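Local coordinates for ESX-1 secretion-associated protein EspB (Mycobacterium marinum, PDB 7P0Z) that is secreted through the mycobacterial ESX-1 system and forms a seven-subunit, channel-like assembly that probably takes part in protein transport, at residues 164-176 with 187-201. Residues are numbered along the deposited sequence; the frame is centred on the assembly and turned at random.
Sequences SLQRDIKRFRIFE and EASMDQQKEWILHMA
The F172 ring lies against helix 181-224. One face meets the backbone there, with K194 N 3.9 Å above the plane, toward the rim. R171 CG sits over the centre of the opposite face. CE1 of F172 touches Q193 CB at 3.6 Å, and CD2 meets K194 CB. The F175 ring runs alongside the E187 side chain, its plane 12° from the carboxylate. M190 bends at chi3 (-66°), which brings its CE to 3.4 Å from F175 CZ. Its sulfur makes an oblique Met-aromatic contact with the same ring. Toward the other end, I169 CB packs on K194 CG, and L165 CB meets A201 CB at 4.0 Å.

One hydrogen bond joins the segments. F175 N donates to E187 OE2 at 3.0 Å, nearly straight (172°), on the anti side of the carboxylate. The E187 chain, extended beyond CG, carries the carboxylate to F175 N. R67 of the second subunit forms a salt bridge with the same OE2.

The contact holds the end of helix 149-166 and the irregular chain that follows against helix 181-224 in the PPE domain. Apolar packing dominates. The buried carboxylate, shared between the loop and an arginine of the second subunit, lies at a subunit boundary; both partners would favour its charged form.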
ATOM      1  N   SER A 164      -9.949 -21.856  25.183  1.00 39.12           N
ATOM      2  CA  SER A 164     -11.078 -22.005  26.076  1.00 39.12           C
ATOM      3  C   SER A 164     -11.974 -20.774  26.062  1.00 39.12           C
ATOM      4  O   SER A 164     -13.175 -20.892  26.298  1.00 39.12           O
ATOM      5  CB  SER A 164     -10.589 -22.340  27.472  1.00 39.12           C
ATOM      6  OG  SER A 164      -9.803 -21.309  27.984  1.00 39.12           O
ATOM      7  N   LEU A 165     -11.430 -19.599  25.778  1.00 38.81           N
ATOM      8  CA  LEU A 165     -12.289 -18.454  25.523  1.00 38.81           C
ATOM      9  C   LEU A 165     -13.094 -18.653  24.255  1.00 38.81           C
ATOM     10  O   LEU A 165     -14.294 -18.388  24.225  1.00 38.81           O
ATOM     11  CB  LEU A 165     -11.475 -17.176  25.409  1.00 38.81           C
ATOM     12  CG  LEU A 165     -10.885 -16.525  26.644  1.00 38.81           C
ATOM     13  CD1 LEU A 165     -10.218 -15.232  26.225  1.00 38.81           C
ATOM     14  CD2 LEU A 165     -11.950 -16.270  27.665  1.00 38.81           C
ATOM     15  N   GLN A 166     -12.443 -19.113  23.192  1.00 39.27           N
ATOM     16  CA  GLN A 166     -13.167 -19.356  21.954  1.00 39.27           C
ATOM     17  C   GLN A 166     -14.282 -20.373  22.121  1.00 39.27           C
ATOM     18  O   GLN A 166     -15.304 -20.284  21.442  1.00 39.27           O
ATOM     19  CB  GLN A 166     -12.209 -19.810  20.873  1.00 39.27           C
ATOM     20  CG  GLN A 166     -11.623 -18.699  20.090  1.00 39.27           C
ATOM     21  CD  GLN A 166     -10.469 -19.133  19.240  1.00 39.27           C
ATOM     22  OE1 GLN A 166     -10.483 -18.950  18.044  1.00 39.27           O
ATOM     23  NE2 GLN A 166      -9.440 -19.661  19.858  1.00 39.27           N
ATOM     24  N   ARG A 167     -14.122 -21.333  23.010  1.00 39.39           N
ATOM     25  CA  ARG A 167     -15.177 -22.314  23.174  1.00 39.39           C
ATOM     26  C   ARG A 167     -16.344 -21.801  23.981  1.00 39.39           C
ATOM     27  O   ARG A 167     -17.319 -22.527  24.144  1.00 39.39           O
ATOM     28  CB  ARG A 167     -14.691 -23.556  23.883  1.00 39.39           C
ATOM     29  CG  ARG A 167     -13.687 -24.320  23.181  1.00 39.39           C
ATOM     30  CD  ARG A 167     -13.376 -25.505  23.997  1.00 39.39           C
ATOM     31  NE  ARG A 167     -12.291 -26.217  23.384  1.00 39.39           N
ATOM     32  CZ  ARG A 167     -11.032 -26.021  23.725  1.00 39.39           C
ATOM     33  NH1 ARG A 167     -10.752 -25.200  24.711  1.00 39.39           N
ATOM     34  NH2 ARG A 167     -10.066 -26.677  23.116  1.00 39.39           N
ATOM     35  N   ASP A 168     -16.266 -20.603  24.520  1.00 40.44           N
ATOM     36  CA  ASP A 168     -17.232 -20.168  25.505  1.00 40.44           C
ATOM     37  C   ASP A 168     -18.084 -19.008  25.018  1.00 40.44           C
ATOM     38  O   ASP A 168     -18.546 -18.202  25.815  1.00 40.44           O
ATOM     39  CB  ASP A 168     -16.527 -19.806  26.800  1.00 40.44           C
ATOM     40  CG  ASP A 168     -17.363 -20.098  27.997  1.00 40.44           C
ATOM     41  OD1 ASP A 168     -18.476 -20.626  27.821  1.00 40.44           O
ATOM     42  OD2 ASP A 168     -16.926 -19.802  29.121  1.00 40.44           O
ATOM     43  N   ILE A 169     -18.331 -18.918  23.719  1.00 40.22           N
ATOM     44  CA  ILE A 169     -19.202 -17.880  23.204  1.00 40.22           C
ATOM     45  C   ILE A 169     -20.616 -18.382  22.953  1.00 40.22           C
ATOM     46  O   ILE A 169     -21.440 -17.634  22.442  1.00 40.22           O
ATOM     47  CB  ILE A 169     -18.615 -17.239  21.943  1.00 40.22           C
ATOM     48  CG1 ILE A 169     -18.431 -18.284  20.856  1.00 40.22           C
ATOM     49  CG2 ILE A 169     -17.324 -16.549  22.256  1.00 40.22           C
ATOM     50  CD1 ILE A 169     -18.292 -17.702  19.517  1.00 40.22           C
ATOM     51  N   LYS A 170     -20.918 -19.631  23.303  1.00 40.32           N
ATOM     52  CA  LYS A 170     -22.307 -20.077  23.298  1.00 40.32           C
ATOM     53  C   LYS A 170     -23.177 -19.189  24.150  1.00 40.32           C
ATOM     54  O   LYS A 170     -24.336 -18.951  23.815  1.00 40.32           O
ATOM     55  CB  LYS A 170     -22.427 -21.491  23.833  1.00 40.32           C
ATOM     56  CG  LYS A 170     -21.944 -22.544  22.952  1.00 40.32           C
ATOM     57  CD  LYS A 170     -21.826 -23.780  23.767  1.00 40.32           C
ATOM     58  CE  LYS A 170     -23.183 -24.202  24.245  1.00 40.32           C
ATOM     59  NZ  LYS A 170     -23.114 -25.485  24.985  1.00 40.32           N
ATOM     60  N   ARG A 171     -22.647 -18.704  25.262  1.00 40.18           N
ATOM     61  CA  ARG A 171     -23.440 -17.897  26.165  1.00 40.18           C
ATOM     62  C   ARG A 171     -23.931 -16.608  25.534  1.00 40.18           C
ATOM     63  O   ARG A 171     -24.686 -15.888  26.177  1.00 40.18           O
ATOM     64  CB  ARG A 171     -22.638 -17.580  27.416  1.00 40.18           C
ATOM     65  CG  ARG A 171     -21.423 -16.752  27.146  1.00 40.18           C
ATOM     66  CD  ARG A 171     -20.690 -16.447  28.411  1.00 40.18           C
ATOM     67  NE  ARG A 171     -20.033 -17.606  28.995  1.00 40.18           N
ATOM     68  CZ  ARG A 171     -19.716 -17.703  30.277  1.00 40.18           C
ATOM     69  NH1 ARG A 171     -20.004 -16.717  31.101  1.00 40.18           N
ATOM     70  NH2 ARG A 171     -19.115 -18.779  30.737  1.00 40.18           N
ATOM     71  N   PHE A 172     -23.542 -16.289  24.311  1.00 39.71           N
ATOM     72  CA  PHE A 172     -24.036 -15.086  23.668  1.00 39.71           C
ATOM     73  C   PHE A 172     -24.916 -15.368  22.472  1.00 39.71           C
ATOM     74  O   PHE A 172     -25.207 -14.449  21.714  1.00 39.71           O
ATOM     75  CB  PHE A 172     -22.889 -14.191  23.232  1.00 39.71           C
ATOM     76  CG  PHE A 172     -21.946 -13.870  24.303  1.00 39.71           C
ATOM     77  CD1 PHE A 172     -22.354 -13.169  25.404  1.00 39.71           C
ATOM     78  CD2 PHE A 172     -20.639 -14.249  24.209  1.00 39.71           C
ATOM     79  CE1 PHE A 172     -21.480 -12.865  26.394  1.00 39.71           C
ATOM     80  CE2 PHE A 172     -19.757 -13.934  25.194  1.00 39.71           C
ATOM     81  CZ  PHE A 172     -20.180 -13.234  26.292  1.00 39.71           C
ATOM     82  N   ARG A 173     -25.345 -16.602  22.282  1.00 39.09           N
ATOM     83  CA  ARG A 173     -26.203 -16.916  21.159  1.00 39.09           C
ATOM     84  C   ARG A 173     -27.530 -16.179  21.263  1.00 39.09           C
ATOM     85  O   ARG A 173     -27.941 -15.726  22.327  1.00 39.09           O
ATOM     86  CB  ARG A 173     -26.447 -18.411  21.088  1.00 39.09           C
ATOM     87  CG  ARG A 173     -27.300 -18.906  22.180  1.00 39.09           C
ATOM     88  CD  ARG A 173     -27.319 -20.382  22.197  1.00 39.09           C
ATOM     89  NE  ARG A 173     -28.117 -20.867  23.303  1.00 39.09           N
ATOM     90  CZ  ARG A 173     -27.672 -20.972  24.540  1.00 39.09           C
ATOM     91  NH1 ARG A 173     -26.444 -20.605  24.829  1.00 39.09           N
ATOM     92  NH2 ARG A 173     -28.457 -21.426  25.489  1.00 39.09           N
ATOM     93  N   ILE A 174     -28.192 -16.050  20.119  1.00 39.54           N
ATOM     94  CA  ILE A 174     -29.515 -15.463  20.055  1.00 39.54           C
ATOM     95  C   ILE A 174     -30.518 -16.300  20.835  1.00 39.54           C
ATOM     96  O   ILE A 174     -30.285 -17.463  21.160  1.00 39.54           O
ATOM     97  CB  ILE A 174     -29.947 -15.338  18.591  1.00 39.54           C
ATOM     98  CG1 ILE A 174     -29.987 -16.725  17.978  1.00 39.54           C
ATOM     99  CG2 ILE A 174     -29.019 -14.443  17.831  1.00 39.54           C
ATOM    100  CD1 ILE A 174     -30.542 -16.738  16.627  1.00 39.54           C
ATOM    101  N   PHE A 175     -31.654 -15.695  21.125  1.00 40.60           N
ATOM    102  CA  PHE A 175     -32.695 -16.370  21.875  1.00 40.60           C
ATOM    103  C   PHE A 175     -33.573 -17.186  20.949  1.00 40.60           C
ATOM    104  O   PHE A 175     -33.779 -16.833  19.794  1.00 40.60           O
ATOM    105  CB  PHE A 175     -33.546 -15.358  22.621  1.00 40.60           C
ATOM    106  CG  PHE A 175     -32.768 -14.485  23.528  1.00 40.60           C
ATOM    107  CD1 PHE A 175     -32.302 -14.958  24.731  1.00 40.60           C
ATOM    108  CD2 PHE A 175     -32.506 -13.181  23.184  1.00 40.60           C
ATOM    109  CE1 PHE A 175     -31.581 -14.148  25.563  1.00 40.60           C
ATOM    110  CE2 PHE A 175     -31.788 -12.367  24.016  1.00 40.60           C
ATOM    111  CZ  PHE A 175     -31.327 -12.851  25.208  1.00 40.60           C
ATOM    112  N   GLU A 176     -34.092 -18.287  21.467  1.00 42.63           N
ATOM    113  CA  GLU A 176     -35.085 -19.043  20.719  1.00 42.63           C
ATOM    114  C   GLU A 176     -36.435 -18.348  20.725  1.00 42.63           C
ATOM    115  O   GLU A 176     -36.941 -17.940  19.681  1.00 42.63           O
ATOM    116  CB  GLU A 176     -35.235 -20.433  21.305  1.00 42.63           C
ATOM    117  CG  GLU A 176     -34.018 -21.241  21.267  1.00 42.63           C
ATOM    118  CD  GLU A 176     -34.162 -22.497  22.081  1.00 42.63           C
ATOM    119  OE1 GLU A 176     -34.910 -22.473  23.076  1.00 42.63           O
ATOM    120  OE2 GLU A 176     -33.552 -23.521  21.720  1.00 42.63           O
ATOM    121  N   GLU A 187     -29.760  -8.886  22.424  1.00 40.63           N
ATOM    122  CA  GLU A 187     -28.962  -9.655  21.488  1.00 40.63           C
ATOM    123  C   GLU A 187     -27.819  -8.831  20.929  1.00 40.63           C
ATOM    124  O   GLU A 187     -26.709  -9.336  20.774  1.00 40.63           O
ATOM    125  CB  GLU A 187     -29.849 -10.182  20.378  1.00 40.63           C
ATOM    126  CG  GLU A 187     -30.564 -11.418  20.794  1.00 40.63           C
ATOM    127  CD  GLU A 187     -31.562 -11.876  19.790  1.00 40.63           C
ATOM    128  OE1 GLU A 187     -31.808 -11.130  18.835  1.00 40.63           O
ATOM    129  OE2 GLU A 187     -32.111 -12.972  19.957  1.00 40.63           O
ATOM    130  N   ALA A 188     -28.065  -7.564  20.626  1.00 39.95           N
ATOM    131  CA  ALA A 188     -26.979  -6.710  20.166  1.00 39.95           C
ATOM    132  C   ALA A 188     -25.914  -6.557  21.239  1.00 39.95           C
ATOM    133  O   ALA A 188     -24.711  -6.578  20.951  1.00 39.95           O
ATOM    134  CB  ALA A 188     -27.520  -5.349  19.755  1.00 39.95           C
ATOM    135  N   SER A 189     -26.337  -6.419  22.485  1.00 40.15           N
ATOM    136  CA  SER A 189     -25.375  -6.305  23.565  1.00 40.15           C
ATOM    137  C   SER A 189     -24.565  -7.588  23.741  1.00 40.15           C
ATOM    138  O   SER A 189     -23.344  -7.541  23.914  1.00 40.15           O
ATOM    139  CB  SER A 189     -26.101  -5.928  24.845  1.00 40.15           C
ATOM    140  OG  SER A 189     -25.195  -5.674  25.888  1.00 40.15           O
ATOM    141  N   MET A 190     -25.225  -8.745  23.707  1.00 41.29           N
ATOM    142  CA  MET A 190     -24.495 -10.004  23.794  1.00 41.29           C
ATOM    143  C   MET A 190     -23.546 -10.178  22.623  1.00 41.29           C
ATOM    144  O   MET A 190     -22.449 -10.713  22.782  1.00 41.29           O
ATOM    145  CB  MET A 190     -25.444 -11.184  23.865  1.00 41.29           C
ATOM    146  CG  MET A 190     -26.114 -11.328  25.176  1.00 41.29           C
ATOM    147  SD  MET A 190     -26.948 -12.894  25.224  1.00 41.29           S
ATOM    148  CE  MET A 190     -28.166 -12.572  23.973  1.00 41.29           C
ATOM    149  N   ASP A 191     -23.955  -9.744  21.444  1.00 40.92           N
ATOM    150  CA  ASP A 191     -23.075  -9.809  20.293  1.00 40.92           C
ATOM    151  C   ASP A 191     -21.828  -8.966  20.512  1.00 40.92           C
ATOM    152  O   ASP A 191     -20.721  -9.366  20.142  1.00 40.92           O
ATOM    153  CB  ASP A 191     -23.842  -9.357  19.062  1.00 40.92           C
ATOM    154  CG  ASP A 191     -23.011  -9.370  17.828  1.00 40.92           C
ATOM    155  OD1 ASP A 191     -22.945 -10.420  17.165  1.00 40.92           O
ATOM    156  OD2 ASP A 191     -22.413  -8.325  17.508  1.00 40.92           O
ATOM    157  N   GLN A 192     -21.990  -7.792  21.106  1.00 40.11           N
ATOM    158  CA  GLN A 192     -20.832  -6.966  21.403  1.00 40.11           C
ATOM    159  C   GLN A 192     -19.908  -7.641  22.402  1.00 40.11           C
ATOM    160  O   GLN A 192     -18.682  -7.601  22.255  1.00 40.11           O
ATOM    161  CB  GLN A 192     -21.284  -5.623  21.933  1.00 40.11           C
ATOM    162  CG  GLN A 192     -21.801  -4.724  20.887  1.00 40.11           C
ATOM    163  CD  GLN A 192     -22.253  -3.429  21.463  1.00 40.11           C
ATOM    164  OE1 GLN A 192     -23.026  -3.400  22.408  1.00 40.11           O
ATOM    165  NE2 GLN A 192     -21.748  -2.343  20.927  1.00 40.11           N
ATOM    166  N   GLN A 193     -20.474  -8.242  23.439  1.00 40.14           N
ATOM    167  CA  GLN A 193     -19.639  -8.958  24.390  1.00 40.14           C
ATOM    168  C   GLN A 193     -18.896 -10.093  23.709  1.00 40.14           C
ATOM    169  O   GLN A 193     -17.732 -10.359  24.014  1.00 40.14           O
ATOM    170  CB  GLN A 193     -20.472  -9.504  25.539  1.00 40.14           C
ATOM    171  CG  GLN A 193     -21.111  -8.475  26.424  1.00 40.14           C
ATOM    172  CD  GLN A 193     -20.175  -7.369  26.869  1.00 40.14           C
ATOM    173  OE1 GLN A 193     -20.416  -6.201  26.597  1.00 40.14           O
ATOM    174  NE2 GLN A 193     -19.112  -7.731  27.560  1.00 40.14           N
ATOM    175  N   LYS A 194     -19.565 -10.784  22.797  1.00 39.92           N
ATOM    176  CA  LYS A 194     -18.932 -11.858  22.059  1.00 39.92           C
ATOM    177  C   LYS A 194     -17.760 -11.335  21.245  1.00 39.92           C
ATOM    178  O   LYS A 194     -16.693 -11.957  21.203  1.00 39.92           O
ATOM    179  CB  LYS A 194     -19.974 -12.513  21.162  1.00 39.92           C
ATOM    180  CG  LYS A 194     -19.590 -13.803  20.495  1.00 39.92           C
ATOM    181  CD  LYS A 194     -18.899 -13.543  19.209  1.00 39.92           C
ATOM    182  CE  LYS A 194     -19.791 -12.777  18.307  1.00 39.92           C
ATOM    183  NZ  LYS A 194     -19.144 -12.536  17.010  1.00 39.92           N
ATOM    184  N   GLU A 195     -17.943 -10.199  20.585  1.00 40.01           N
ATOM    185  CA  GLU A 195     -16.857  -9.622  19.809  1.00 40.01           C
ATOM    186  C   GLU A 195     -15.676  -9.276  20.688  1.00 40.01           C
ATOM    187  O   GLU A 195     -14.522  -9.519  20.328  1.00 40.01           O
ATOM    188  CB  GLU A 195     -17.333  -8.383  19.085  1.00 40.01           C
ATOM    189  CG  GLU A 195     -18.227  -8.706  17.974  1.00 40.01           C
ATOM    190  CD  GLU A 195     -17.493  -9.362  16.852  1.00 40.01           C
ATOM    191  OE1 GLU A 195     -16.317  -9.017  16.633  1.00 40.01           O
ATOM    192  OE2 GLU A 195     -18.086 -10.225  16.187  1.00 40.01           O
ATOM    193  N   TRP A 196     -15.946  -8.696  21.844  1.00 38.79           N
ATOM    194  CA  TRP A 196     -14.863  -8.358  22.745  1.00 38.79           C
ATOM    195  C   TRP A 196     -14.140  -9.604  23.232  1.00 38.79           C
ATOM    196  O   TRP A 196     -12.915  -9.608  23.358  1.00 38.79           O
ATOM    197  CB  TRP A 196     -15.399  -7.555  23.912  1.00 38.79           C
ATOM    198  CG  TRP A 196     -14.345  -7.107  24.803  1.00 38.79           C
ATOM    199  CD1 TRP A 196     -13.504  -6.069  24.612  1.00 38.79           C
ATOM    200  CD2 TRP A 196     -13.981  -7.700  26.035  1.00 38.79           C
ATOM    201  NE1 TRP A 196     -12.641  -5.964  25.658  1.00 38.79           N
ATOM    202  CE2 TRP A 196     -12.913  -6.959  26.551  1.00 38.79           C
ATOM    203  CE3 TRP A 196     -14.458  -8.789  26.756  1.00 38.79           C
ATOM    204  CZ2 TRP A 196     -12.319  -7.263  27.756  1.00 38.79           C
ATOM    205  CZ3 TRP A 196     -13.866  -9.092  27.946  1.00 38.79           C
ATOM    206  CH2 TRP A 196     -12.802  -8.334  28.439  1.00 38.79           C
ATOM    207  N   ILE A 197     -14.881 -10.664  23.521  1.00 38.68           N
ATOM    208  CA  ILE A 197     -14.262 -11.900  23.972  1.00 38.68           C
ATOM    209  C   ILE A 197     -13.369 -12.483  22.886  1.00 38.68           C
ATOM    210  O   ILE A 197     -12.282 -12.986  23.165  1.00 38.68           O
ATOM    211  CB  ILE A 197     -15.344 -12.896  24.426  1.00 38.68           C
ATOM    212  CG1 ILE A 197     -15.944 -12.448  25.744  1.00 38.68           C
ATOM    213  CG2 ILE A 197     -14.785 -14.290  24.562  1.00 38.68           C
ATOM    214  CD1 ILE A 197     -15.044 -12.635  26.892  1.00 38.68           C
ATOM    215  N   LEU A 198     -13.815 -12.442  21.640  1.00 38.88           N
ATOM    216  CA  LEU A 198     -12.980 -12.955  20.563  1.00 38.88           C
ATOM    217  C   LEU A 198     -11.721 -12.122  20.396  1.00 38.88           C
ATOM    218  O   LEU A 198     -10.638 -12.662  20.160  1.00 38.88           O
ATOM    219  CB  LEU A 198     -13.773 -13.006  19.271  1.00 38.88           C
ATOM    220  CG  LEU A 198     -14.746 -14.173  19.274  1.00 38.88           C
ATOM    221  CD1 LEU A 198     -15.333 -14.368  17.925  1.00 38.88           C
ATOM    222  CD2 LEU A 198     -14.043 -15.420  19.710  1.00 38.88           C
ATOM    223  N   HIS A 199     -11.837 -10.808  20.534  1.00 38.80           N
ATOM    224  CA  HIS A 199     -10.650  -9.971  20.491  1.00 38.80           C
ATOM    225  C   HIS A 199      -9.699 -10.303  21.635  1.00 38.80           C
ATOM    226  O   HIS A 199      -8.477 -10.311  21.459  1.00 38.80           O
ATOM    227  CB  HIS A 199     -11.053  -8.503  20.518  1.00 38.80           C
ATOM    228  CG  HIS A 199      -9.925  -7.571  20.233  1.00 38.80           C
ATOM    229  ND1 HIS A 199      -9.154  -7.015  21.226  1.00 38.80           N
ATOM    230  CD2 HIS A 199      -9.409  -7.132  19.066  1.00 38.80           C
ATOM    231  CE1 HIS A 199      -8.220  -6.259  20.684  1.00 38.80           C
ATOM    232  NE2 HIS A 199      -8.356  -6.312  19.375  1.00 38.80           N
ATOM    233  N   MET A 200     -10.239 -10.585  22.811  1.00 39.55           N
ATOM    234  CA  MET A 200      -9.392 -10.926  23.945  1.00 39.55           C
ATOM    235  C   MET A 200      -8.699 -12.259  23.733  1.00 39.55           C
ATOM    236  O   MET A 200      -7.549 -12.441  24.133  1.00 39.55           O
ATOM    237  CB  MET A 200     -10.221 -10.963  25.220  1.00 39.55           C
ATOM    238  CG  MET A 200     -10.699  -9.612  25.680  1.00 39.55           C
ATOM    239  SD  MET A 200      -9.381  -8.417  25.888  1.00 39.55           S
ATOM    240  CE  MET A 200      -8.915  -8.788  27.564  1.00 39.55           C
ATOM    241  N   ALA A 201      -9.392 -13.208  23.121  1.00 38.95           N
ATOM    242  CA  ALA A 201      -8.764 -14.475  22.792  1.00 38.95           C
ATOM    243  C   ALA A 201      -7.637 -14.272  21.801  1.00 38.95           C
ATOM    244  O   ALA A 201      -6.583 -14.904  21.903  1.00 38.95           O
ATOM    245  CB  ALA A 201      -9.798 -15.442  22.238  1.00 38.95           C
TER